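Local coordinates for protein manganese lipoxygenase (Gaeumannomyces graminis, PDB 5FX8) that oxygenates linoleic and alpha-linolenic acids at a manganese centre, giving 11S- and 13R-hydroperoxy fatty acids, at residues A[117-120]-A[121-125]; A[128-131]-A[132-135]; A[523-526]-A[527-530]; A[533-536]-A[537-540]. All coordinates share one frame; numbering follows the deposited sequence.

Overall arrangement
Followed from the N terminus, the four contacts come strictly in series; each joins adjoining pieces of chain, so none closes a long loop and none nests within or crosses another. Interaction 1 spans the last turns of helix 86-124 and the first residue beyond, and interaction 2 is the turn in the loop that follows it. Interactions 3 and 4 begin and end helix 526-539. Space brings together what the sequence separates: F119 and I122 of interaction 1 pack on E526 and R527 of interaction 3, while F128 and F134 of interaction 2 meet E526 and L523. Interaction 4 touches neither of the first two and carries helix 526-539 inward, toward the manganese site.

Interaction 1. Residues A[117-120]-A[121-125]; sequences ETFA and DITSR. With NAG (2-acetamido-2-deoxy-beta-D-glucopyranose), chain K.
E117 through S124 follow regular helical geometry, in which the amides of D121, I122, T123 and S124 bond back to the carbonyls of E117, T118, F119 and A120; the I122 N to T118 O bond, 2.9 Å long, is nearly straight at 173°. On this frame F119 and T123 meet through their side chains. With chi1 of -64°, the T123 hydroxyl stands beside its own backbone N and is aimed back down the helix, where OG1 donates to F119 O at 3.0 Å. The same carbonyl receives T123 N, and the two donors reach it from opposite faces of its plane. T123 OG1 also sits over the centre of the F119 ring, 3.5 Å above it, so the hydroxyl bonds to the carbonyl and also packs on the face of the ring one turn earlier. This is the i to i+4 logic of an alpha-helix, a threonine hydroxyl sharing the acceptor of its own amide, applied in the final turns of helix 86-124. One turn apart on a neighbouring side of the helix, T118 and I122 lie alongside each other and point the same way, T118 CG2 meeting I122 CD1 at 4.1 Å. Both are buried, and I122 packs on E526 of helix 526-539. The F119 ring also reaches that helix, while F119 CB lies 3.7 Å from the acetamide methyl C8 of a protein-linked NAG, a sugar also hydrogen-bonded to Y112 OH of the second subunit. At the helix end R125 leaves helical geometry, and its side chain reaches back to D121, with NE and OD2 3.2 Å apart in a salt bridge.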
loop_
_atom_site.group_PDB
_atom_site.type_symbol
_atom_site.label_atom_id
_atom_site.label_comp_id
_atom_site.label_asym_id
_atom_site.label_seq_id
_atom_site.Cartn_x
_atom_site.Cartn_y
_atom_site.Cartn_z
ATOM N N GLU A 117 -17.416 -0.768 13.226
ATOM C CA GLU A 117 -18.610 0.005 12.911
ATOM C C GLU A 117 -19.381 -0.635 11.767
ATOM O O GLU A 117 -20.607 -0.793 11.836
ATOM C CB GLU A 117 -18.242 1.444 12.577
ATOM C CG GLU A 117 -17.660 2.264 13.747
ATOM C CD GLU A 117 -16.911 3.533 13.274
ATOM O OE1 GLU A 117 -16.928 3.813 12.057
ATOM O OE2 GLU A 117 -16.280 4.240 14.098
ATOM N N THR A 118 -18.670 -1.022 10.712
ATOM C CA THR A 118 -19.318 -1.656 9.575
ATOM C C THR A 118 -20.117 -2.873 10.011
ATOM O O THR A 118 -21.261 -3.067 9.584
ATOM C CB THR A 118 -18.261 -2.051 8.545
ATOM O OG1 THR A 118 -17.501 -0.898 8.169
ATOM C CG2 THR A 118 -18.906 -2.658 7.332
ATOM N N PHE A 119 -19.518 -3.716 10.855
ATOM C CA PHE A 119 -20.203 -4.935 11.271
ATOM C C PHE A 119 -21.418 -4.615 12.126
ATOM O O PHE A 119 -22.452 -5.285 12.021
ATOM C CB PHE A 119 -19.240 -5.847 12.028
ATOM C CG PHE A 119 -19.796 -7.216 12.336
ATOM C CD1 PHE A 119 -20.201 -8.068 11.320
ATOM C CD2 PHE A 119 -19.872 -7.667 13.649
ATOM C CE1 PHE A 119 -20.680 -9.328 11.611
ATOM C CE2 PHE A 119 -20.344 -8.918 13.930
ATOM C CZ PHE A 119 -20.749 -9.748 12.908
ATOM N N ALA A 120 -21.313 -3.605 12.985
ATOM C CA ALA A 120 -22.482 -3.228 13.758
ATOM C C ALA A 120 -23.619 -2.805 12.840
ATOM O O ALA A 120 -24.766 -3.207 13.040
ATOM C CB ALA A 120 -22.121 -2.125 14.746
ATOM N N ASP A 121 -23.308 -2.049 11.791
ATOM C CA ASP A 121 -24.334 -1.622 10.847
ATOM C C ASP A 121 -24.963 -2.805 10.111
ATOM O O ASP A 121 -26.193 -2.938 10.054
ATOM C CB ASP A 121 -23.722 -0.633 9.869
ATOM C CG ASP A 121 -24.726 -0.087 8.898
ATOM O OD1 ASP A 121 -25.499 0.807 9.290
ATOM O OD2 ASP A 121 -24.737 -0.544 7.736
ATOM N N ILE A 122 -24.137 -3.666 9.524
ATOM C CA ILE A 122 -24.670 -4.808 8.790
ATOM C C ILE A 122 -25.535 -5.659 9.700
ATOM O O ILE A 122 -26.675 -6.003 9.366
ATOM C CB ILE A 122 -23.526 -5.627 8.179
ATOM C CG1 ILE A 122 -22.774 -4.786 7.155
ATOM C CG2 ILE A 122 -24.046 -6.844 7.537
ATOM C CD1 ILE A 122 -21.704 -5.558 6.463
ATOM N N THR A 123 -25.002 -6.015 10.867
ATOM C CA THR A 123 -25.762 -6.847 11.787
ATOM C C THR A 123 -27.078 -6.187 12.141
ATOM O O THR A 123 -28.123 -6.847 12.167
ATOM C CB THR A 123 -24.959 -7.120 13.052
ATOM O OG1 THR A 123 -23.794 -7.887 12.720
ATOM C CG2 THR A 123 -25.812 -7.876 14.038
ATOM N N SER A 124 -27.055 -4.877 12.379
ATOM C CA SER A 124 -28.290 -4.195 12.731
ATOM C C SER A 124 -29.297 -4.221 11.589
ATOM O O SER A 124 -30.500 -4.134 11.831
ATOM C CB SER A 124 -27.995 -2.768 13.125
ATOM O OG SER A 124 -27.619 -2.073 11.971
ATOM N N ARG A 125 -28.842 -4.312 10.348
ATOM C CA ARG A 125 -29.773 -4.348 9.233
ATOM C C ARG A 125 -30.183 -5.758 8.870
ATOM O O ARG A 125 -30.770 -5.970 7.805
ATOM C CB ARG A 125 -29.176 -3.653 8.013
ATOM C CG ARG A 125 -29.021 -2.162 8.166
ATOM C CD ARG A 125 -28.071 -1.628 7.124
ATOM N NE ARG A 125 -27.888 -0.185 7.228
ATOM C CZ ARG A 125 -28.509 0.702 6.461
ATOM N NH1 ARG A 125 -29.348 0.293 5.519
ATOM N NH2 ARG A 125 -28.291 1.999 6.630
HETATM C C1 NAG K . -13.042 -5.083 15.923
HETATM C C2 NAG K . -12.914 -6.161 14.880
HETATM C C3 NAG K . -12.120 -7.333 15.434
HETATM C C4 NAG K . -10.776 -6.842 15.933
HETATM C C5 NAG K . -11.010 -5.756 16.957
HETATM C C6 NAG K . -9.742 -5.130 17.454
HETATM C C7 NAG K . -14.563 -6.822 13.191
HETATM C C8 NAG K . -15.979 -7.214 12.948
HETATM N N2 NAG K . -14.234 -6.583 14.459
HETATM O O3 NAG K . -11.881 -8.279 14.408
HETATM O O4 NAG K . -10.042 -7.917 16.501
HETATM O O5 NAG K . -11.772 -4.701 16.364
HETATM O O6 NAG K . -10.074 -4.068 18.333
HETATM O O7 NAG K . -13.753 -6.746 12.291
#

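Interaction 2. Residues A[128-131]-A[132-135]; sequences FKTL and DDFA
F128 and F134 stack face to face, forming the compact side of this turn. Their centroids are 4.3 Å apart and the planes depart from parallel by 29°, so the overlap is uneven: F128 CE2 lies over one face of the F134 ring but toward its rim, 3.7 Å from F134 CE1. F134 is buried, packing on L493, L520 and L523, and the L131 carbonyl oxygen meets its ring edge in plane. D133 adjoins the aromatic pair, its CB packing against F128 CD1 at 3.7 Å. Its carboxylate turns toward the preceding backbone, and OD2 grips two successive amides, K129 N at 2.9 Å through its anti lone pair and T130 N at 3.1 Å from above the carboxylate plane. Together they probably restrict rotation of the group. The outer side is looser, with D132 and K129 exposed. There T130 OG1 donates to D132 OD2 at 3.2 Å, and K129 NZ stays 5.0 Å from D133 OD2, a separation that may still allow some electrostatic attraction, though the charged atoms do not touch; NZ makes a weak hydrogen bond to R125 O. The backbone bonds from D133 N to T130 O, F134 N to L131 O and A135 N to D132 O each span three residues, the signature of a 3-10 turn, here one whose start is held by an aspartate side chain.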
loop_
_atom_site.group_PDB
_atom_site.type_symbol
_atom_site.label_atom_id
_atom_site.label_comp_id
_atom_site.label_asym_id
_atom_site.label_seq_id
_atom_site.Cartn_x
_atom_site.Cartn_y
_atom_site.Cartn_z
ATOM N N PHE A 128 -27.036 -10.355 5.456
ATOM C CA PHE A 128 -27.115 -10.491 4.012
ATOM C C PHE A 128 -28.233 -11.467 3.700
ATOM O O PHE A 128 -28.130 -12.654 4.016
ATOM C CB PHE A 128 -25.810 -11.002 3.402
ATOM C CG PHE A 128 -24.631 -10.114 3.625
ATOM C CD1 PHE A 128 -24.792 -8.759 3.790
ATOM C CD2 PHE A 128 -23.350 -10.648 3.666
ATOM C CE1 PHE A 128 -23.711 -7.957 4.000
ATOM C CE2 PHE A 128 -22.259 -9.835 3.869
ATOM C CZ PHE A 128 -22.440 -8.495 4.038
ATOM N N LYS A 129 -29.287 -10.973 3.062
ATOM C CA LYS A 129 -30.310 -11.844 2.503
ATOM C C LYS A 129 -30.167 -12.037 1.004
ATOM O O LYS A 129 -30.683 -13.018 0.477
ATOM C CB LYS A 129 -31.701 -11.286 2.796
ATOM C CG LYS A 129 -31.839 -10.704 4.177
ATOM C CD LYS A 129 -32.291 -9.256 4.113
ATOM C CE LYS A 129 -32.656 -8.756 5.493
ATOM N NZ LYS A 129 -31.498 -8.942 6.395
ATOM N N THR A 130 -29.501 -11.122 0.310
ATOM C CA THR A 130 -29.330 -11.215 -1.132
ATOM C C THR A 130 -27.969 -10.626 -1.479
ATOM O O THR A 130 -27.322 -10.001 -0.643
ATOM C CB THR A 130 -30.466 -10.501 -1.872
ATOM O OG1 THR A 130 -30.208 -10.535 -3.276
ATOM C CG2 THR A 130 -30.577 -9.056 -1.436
ATOM N N LEU A 131 -27.522 -10.836 -2.720
ATOM C CA LEU A 131 -26.210 -10.322 -3.108
ATOM C C LEU A 131 -26.136 -8.799 -3.053
ATOM O O LEU A 131 -25.041 -8.252 -2.939
ATOM C CB LEU A 131 -25.830 -10.802 -4.509
ATOM C CG LEU A 131 -24.731 -11.858 -4.669
ATOM C CD1 LEU A 131 -25.003 -13.061 -3.827
ATOM C CD2 LEU A 131 -24.651 -12.303 -6.085
ATOM N N ASP A 132 -27.264 -8.098 -3.114
ATOM C CA ASP A 132 -27.202 -6.642 -3.136
ATOM C C ASP A 132 -26.872 -6.077 -1.766
ATOM O O ASP A 132 -26.340 -4.969 -1.674
ATOM C CB ASP A 132 -28.522 -6.058 -3.639
ATOM C CG ASP A 132 -29.131 -6.842 -4.738
ATOM O OD1 ASP A 132 -28.680 -6.713 -5.841
ATOM O OD2 ASP A 132 -30.058 -7.599 -4.498
ATOM N N ASP A 133 -27.179 -6.812 -0.693
ATOM C CA ASP A 133 -26.854 -6.340 0.650
ATOM C C ASP A 133 -25.358 -6.280 0.888
ATOM O O ASP A 133 -24.925 -5.666 1.865
ATOM C CB ASP A 133 -27.502 -7.225 1.715
ATOM C CG ASP A 133 -29.002 -7.322 1.557
ATOM O OD1 ASP A 133 -29.592 -6.321 1.106
ATOM O OD2 ASP A 133 -29.582 -8.396 1.856
ATOM N N PHE A 134 -24.559 -6.898 0.023
ATOM C CA PHE A 134 -23.121 -6.733 0.121
ATOM C C PHE A 134 -22.703 -5.288 -0.033
ATOM O O PHE A 134 -21.613 -4.929 0.400
ATOM C CB PHE A 134 -22.417 -7.585 -0.916
ATOM C CG PHE A 134 -22.065 -8.946 -0.439
ATOM C CD1 PHE A 134 -20.881 -9.173 0.239
ATOM C CD2 PHE A 134 -22.910 -10.005 -0.657
ATOM C CE1 PHE A 134 -20.550 -10.436 0.690
ATOM C CE2 PHE A 134 -22.580 -11.274 -0.209
ATOM C CZ PHE A 134 -21.399 -11.485 0.460
ATOM N N ALA A 135 -23.543 -4.443 -0.616
ATOM C CA ALA A 135 -23.197 -3.034 -0.692
ATOM C C ALA A 135 -23.188 -2.381 0.679
ATOM O O ALA A 135 -22.520 -1.366 0.866
ATOM C CB ALA A 135 -24.158 -2.303 -1.621
#

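Interaction 3. Residues A[523-526]-A[527-530]; sequences LPNE and RQAV
N525 and Q528 grip each other in both directions, side chain to backbone each time. Q528 N donates to N525 OD1 at 2.9 Å, while N525 N donates to Q528 OE1 at 2.8 Å, almost straight at 176° and in the plane of the side-chain carbonyl, on a lone pair. This reciprocal pair is a capping box, with N525 at the N-cap of helix 526-539. The two side-chain amides lie stacked, their planes only 11° apart. N525 CG sits between its backbone N and carbonyl carbon (chi1 64°), which brings OD1 to the amide of Q528. Beside the box P524 CB rests on Q528 CB at 3.5 Å, and P524 CG meets A529 CB at 4.1 Å, apolar contacts next to the polar cap. The helix proper then begins, A529 N bonding to N525 O and V530 N to E526 O. Further out, the carboxylate of E526, the first residue of the helix, accepts F128 N through OE2. E526 and R527 also pack on F119, and V530 on A115, so the capped end lies against helix 86-124, while P524 and Q528 turn to Y501 in a loop.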
loop_
_atom_site.group_PDB
_atom_site.type_symbol
_atom_site.label_atom_id
_atom_site.label_comp_id
_atom_site.label_asym_id
_atom_site.label_seq_id
_atom_site.Cartn_x
_atom_site.Cartn_y
_atom_site.Cartn_z
ATOM N N LEU A 523 -20.114 -17.450 -0.707
ATOM C CA LEU A 523 -19.504 -16.190 -0.344
ATOM C C LEU A 523 -19.325 -16.099 1.159
ATOM O O LEU A 523 -19.965 -16.821 1.910
ATOM C CB LEU A 523 -20.375 -15.038 -0.848
ATOM C CG LEU A 523 -20.414 -14.849 -2.358
ATOM C CD1 LEU A 523 -21.315 -13.722 -2.704
ATOM C CD2 LEU A 523 -19.015 -14.518 -2.813
ATOM N N PRO A 524 -18.463 -15.220 1.653
ATOM C CA PRO A 524 -18.324 -15.095 3.103
ATOM C C PRO A 524 -19.601 -14.590 3.758
ATOM O O PRO A 524 -20.433 -13.926 3.138
ATOM C CB PRO A 524 -17.189 -14.081 3.255
ATOM C CG PRO A 524 -17.178 -13.340 1.966
ATOM C CD PRO A 524 -17.480 -14.375 0.955
ATOM N N ASN A 525 -19.747 -14.903 5.037
ATOM C CA ASN A 525 -20.848 -14.349 5.801
ATOM C C ASN A 525 -20.496 -12.929 6.240
ATOM O O ASN A 525 -19.441 -12.403 5.907
ATOM C CB ASN A 525 -21.175 -15.253 6.976
ATOM C CG ASN A 525 -20.054 -15.337 7.964
ATOM O OD1 ASN A 525 -19.424 -14.344 8.295
ATOM N ND2 ASN A 525 -19.803 -16.529 8.456
ATOM N N GLU A 526 -21.367 -12.305 7.020
ATOM C CA GLU A 526 -21.171 -10.901 7.361
ATOM C C GLU A 526 -19.835 -10.663 8.055
ATOM O O GLU A 526 -19.105 -9.732 7.716
ATOM C CB GLU A 526 -22.324 -10.421 8.239
ATOM C CG GLU A 526 -23.691 -10.473 7.569
ATOM C CD GLU A 526 -24.277 -11.874 7.441
ATOM O OE1 GLU A 526 -23.692 -12.851 7.958
ATOM O OE2 GLU A 526 -25.340 -11.995 6.806
ATOM N N ARG A 527 -19.506 -11.496 9.036
ATOM C CA ARG A 527 -18.274 -11.313 9.787
ATOM C C ARG A 527 -17.058 -11.558 8.902
ATOM O O ARG A 527 -16.062 -10.825 8.964
ATOM C CB ARG A 527 -18.280 -12.254 10.986
ATOM C CG ARG A 527 -16.960 -12.382 11.665
ATOM C CD ARG A 527 -16.984 -11.708 12.982
ATOM N NE ARG A 527 -17.873 -12.419 13.883
ATOM C CZ ARG A 527 -18.056 -12.100 15.158
ATOM N NH1 ARG A 527 -17.407 -11.073 15.688
ATOM N NH2 ARG A 527 -18.886 -12.815 15.899
ATOM N N GLN A 528 -17.134 -12.586 8.066
ATOM C CA GLN A 528 -16.018 -12.928 7.215
ATOM C C GLN A 528 -15.800 -11.861 6.156
ATOM O O GLN A 528 -14.655 -11.547 5.819
ATOM C CB GLN A 528 -16.268 -14.296 6.590
ATOM C CG GLN A 528 -16.474 -15.367 7.618
ATOM C CD GLN A 528 -17.000 -16.663 7.068
ATOM O OE1 GLN A 528 -17.848 -16.690 6.181
ATOM N NE2 GLN A 528 -16.503 -17.758 7.606
ATOM N N ALA A 529 -16.893 -11.284 5.644
ATOM C CA ALA A 529 -16.826 -10.230 4.645
ATOM C C ALA A 529 -16.229 -8.961 5.224
ATOM O O ALA A 529 -15.393 -8.308 4.587
ATOM C CB ALA A 529 -18.218 -9.949 4.101
ATOM N N VAL A 530 -16.661 -8.589 6.426
ATOM C CA VAL A 530 -16.045 -7.456 7.102
ATOM C C VAL A 530 -14.576 -7.730 7.349
ATOM O O VAL A 530 -13.749 -6.815 7.326
ATOM C CB VAL A 530 -16.799 -7.141 8.408
ATOM C CG1 VAL A 530 -16.132 -6.052 9.162
ATOM C CG2 VAL A 530 -18.184 -6.709 8.082
#

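Interaction 4. Residues A[533-536]-A[537-540]; sequences VSLL and ARFN
R538 folds back across L535 and S534, its side chain crossing that of L535 at about a right angle. A bend at chi3 (-79°) lays the guanidinium flat against the helix, with L535 CA 3.6 Å above one face, toward the rim. Its edge is used differently: NH2 donates to S534 OG at 3.2 Å in a nearly straight bond, the hydroxyl lying in the guanidinium plane. S534 presents that oxygen by placing OG opposite its backbone N (chi1 179°). R538 also forms a cation-pi contact with F342, on which L535 packs too. The F539 side chain meets both preceding leucines, and their side chains cross that of F539 at a slant: L535 CD1 meets CE1 of F539 at 3.9 Å, and L536 CD2 meets CE2 of F539 at 4.0 Å. The L535 carbonyl oxygen lies over one ring face. These side chains ride on the closing turns of helix 526-539, where the backbone bonding changes step. A537 N still pairs with V533 O four residues back, but F539 N makes its better bond to L536 O at 2.9 Å and only a weak one to L535 O, and N540 N likewise reaches back three residues to A537 O, as in 3-10 geometry. The change comes close to the catalytic metal: the F539 side chain is about 4 Å from those of the manganese ligands N482 and V618, and about 7 Å from the manganese ion, which places it in the second shell. L536 packs against P486 and V487 of helix 485-490, whereas N540 donates from ND2 to S145 O.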
loop_
_atom_site.group_PDB
_atom_site.type_symbol
_atom_site.label_atom_id
_atom_site.label_comp_id
_atom_site.label_asym_id
_atom_site.label_seq_id
_atom_site.Cartn_x
_atom_site.Cartn_y
_atom_site.Cartn_z
ATOM N N VAL A 533 -12.707 -7.176 4.003
ATOM C CA VAL A 533 -12.524 -5.764 3.715
ATOM C C VAL A 533 -11.569 -5.130 4.718
ATOM O O VAL A 533 -10.831 -4.214 4.374
ATOM C CB VAL A 533 -13.879 -5.032 3.638
ATOM C CG1 VAL A 533 -13.671 -3.605 3.256
ATOM C CG2 VAL A 533 -14.704 -5.648 2.599
ATOM N N SER A 534 -11.503 -5.653 5.936
ATOM C CA SER A 534 -10.663 -5.044 6.960
ATOM C C SER A 534 -9.187 -5.355 6.740
ATOM O O SER A 534 -8.328 -4.491 6.957
ATOM C CB SER A 534 -11.112 -5.513 8.327
ATOM O OG SER A 534 -10.287 -4.953 9.331
ATOM N N LEU A 535 -8.876 -6.575 6.302
ATOM C CA LEU A 535 -7.500 -6.908 5.933
ATOM C C LEU A 535 -7.030 -6.115 4.702
ATOM O O LEU A 535 -5.921 -5.555 4.679
ATOM C CB LEU A 535 -7.406 -8.407 5.687
ATOM C CG LEU A 535 -6.064 -8.899 5.176
ATOM C CD1 LEU A 535 -4.953 -8.723 6.206
ATOM C CD2 LEU A 535 -6.209 -10.324 4.779
ATOM N N LEU A 536 -7.863 -6.049 3.666
ATOM C CA LEU A 536 -7.444 -5.318 2.477
ATOM C C LEU A 536 -7.345 -3.820 2.774
ATOM O O LEU A 536 -6.422 -3.139 2.302
ATOM C CB LEU A 536 -8.394 -5.627 1.317
ATOM C CG LEU A 536 -8.634 -7.119 1.058
ATOM C CD1 LEU A 536 -9.506 -7.407 -0.139
ATOM C CD2 LEU A 536 -7.315 -7.769 0.917
ATOM N N ALA A 537 -8.241 -3.299 3.610
ATOM C CA ALA A 537 -8.073 -1.927 4.055
ATOM C C ALA A 537 -6.771 -1.757 4.821
ATOM O O ALA A 537 -6.171 -0.690 4.784
ATOM C CB ALA A 537 -9.257 -1.489 4.916
ATOM N N ARG A 538 -6.315 -2.791 5.516
ATOM C CA ARG A 538 -5.036 -2.682 6.189
ATOM C C ARG A 538 -3.850 -2.739 5.233
ATOM O O ARG A 538 -2.738 -2.376 5.633
ATOM C CB ARG A 538 -4.920 -3.769 7.251
ATOM C CG ARG A 538 -5.240 -3.275 8.660
ATOM C CD ARG A 538 -5.334 -4.443 9.597
ATOM N NE ARG A 538 -6.605 -5.135 9.498
ATOM C CZ ARG A 538 -6.715 -6.443 9.576
ATOM N NH1 ARG A 538 -5.627 -7.169 9.733
ATOM N NH2 ARG A 538 -7.894 -7.019 9.496
ATOM N N PHE A 539 -4.049 -3.183 3.983
ATOM C CA PHE A 539 -2.974 -3.032 2.995
ATOM C C PHE A 539 -2.858 -1.608 2.447
ATOM O O PHE A 539 -1.858 -1.278 1.810
ATOM C CB PHE A 539 -3.169 -3.995 1.834
ATOM C CG PHE A 539 -3.046 -5.447 2.197
ATOM C CD1 PHE A 539 -2.494 -5.842 3.387
ATOM C CD2 PHE A 539 -3.481 -6.425 1.320
ATOM C CE1 PHE A 539 -2.386 -7.166 3.686
ATOM C CE2 PHE A 539 -3.361 -7.747 1.621
ATOM C CZ PHE A 539 -2.810 -8.111 2.804
ATOM N N ASN A 540 -3.848 -0.764 2.676
ATOM C CA ASN A 540 -3.868 0.607 2.198
ATOM C C ASN A 540 -3.210 1.521 3.230
ATOM O O ASN A 540 -3.024 1.151 4.390
ATOM C CB ASN A 540 -5.304 1.041 1.918
ATOM C CG ASN A 540 -5.394 2.278 1.061
ATOM O OD1 ASN A 540 -4.670 2.430 0.091
ATOM N ND2 ASN A 540 -6.273 3.178 1.429
#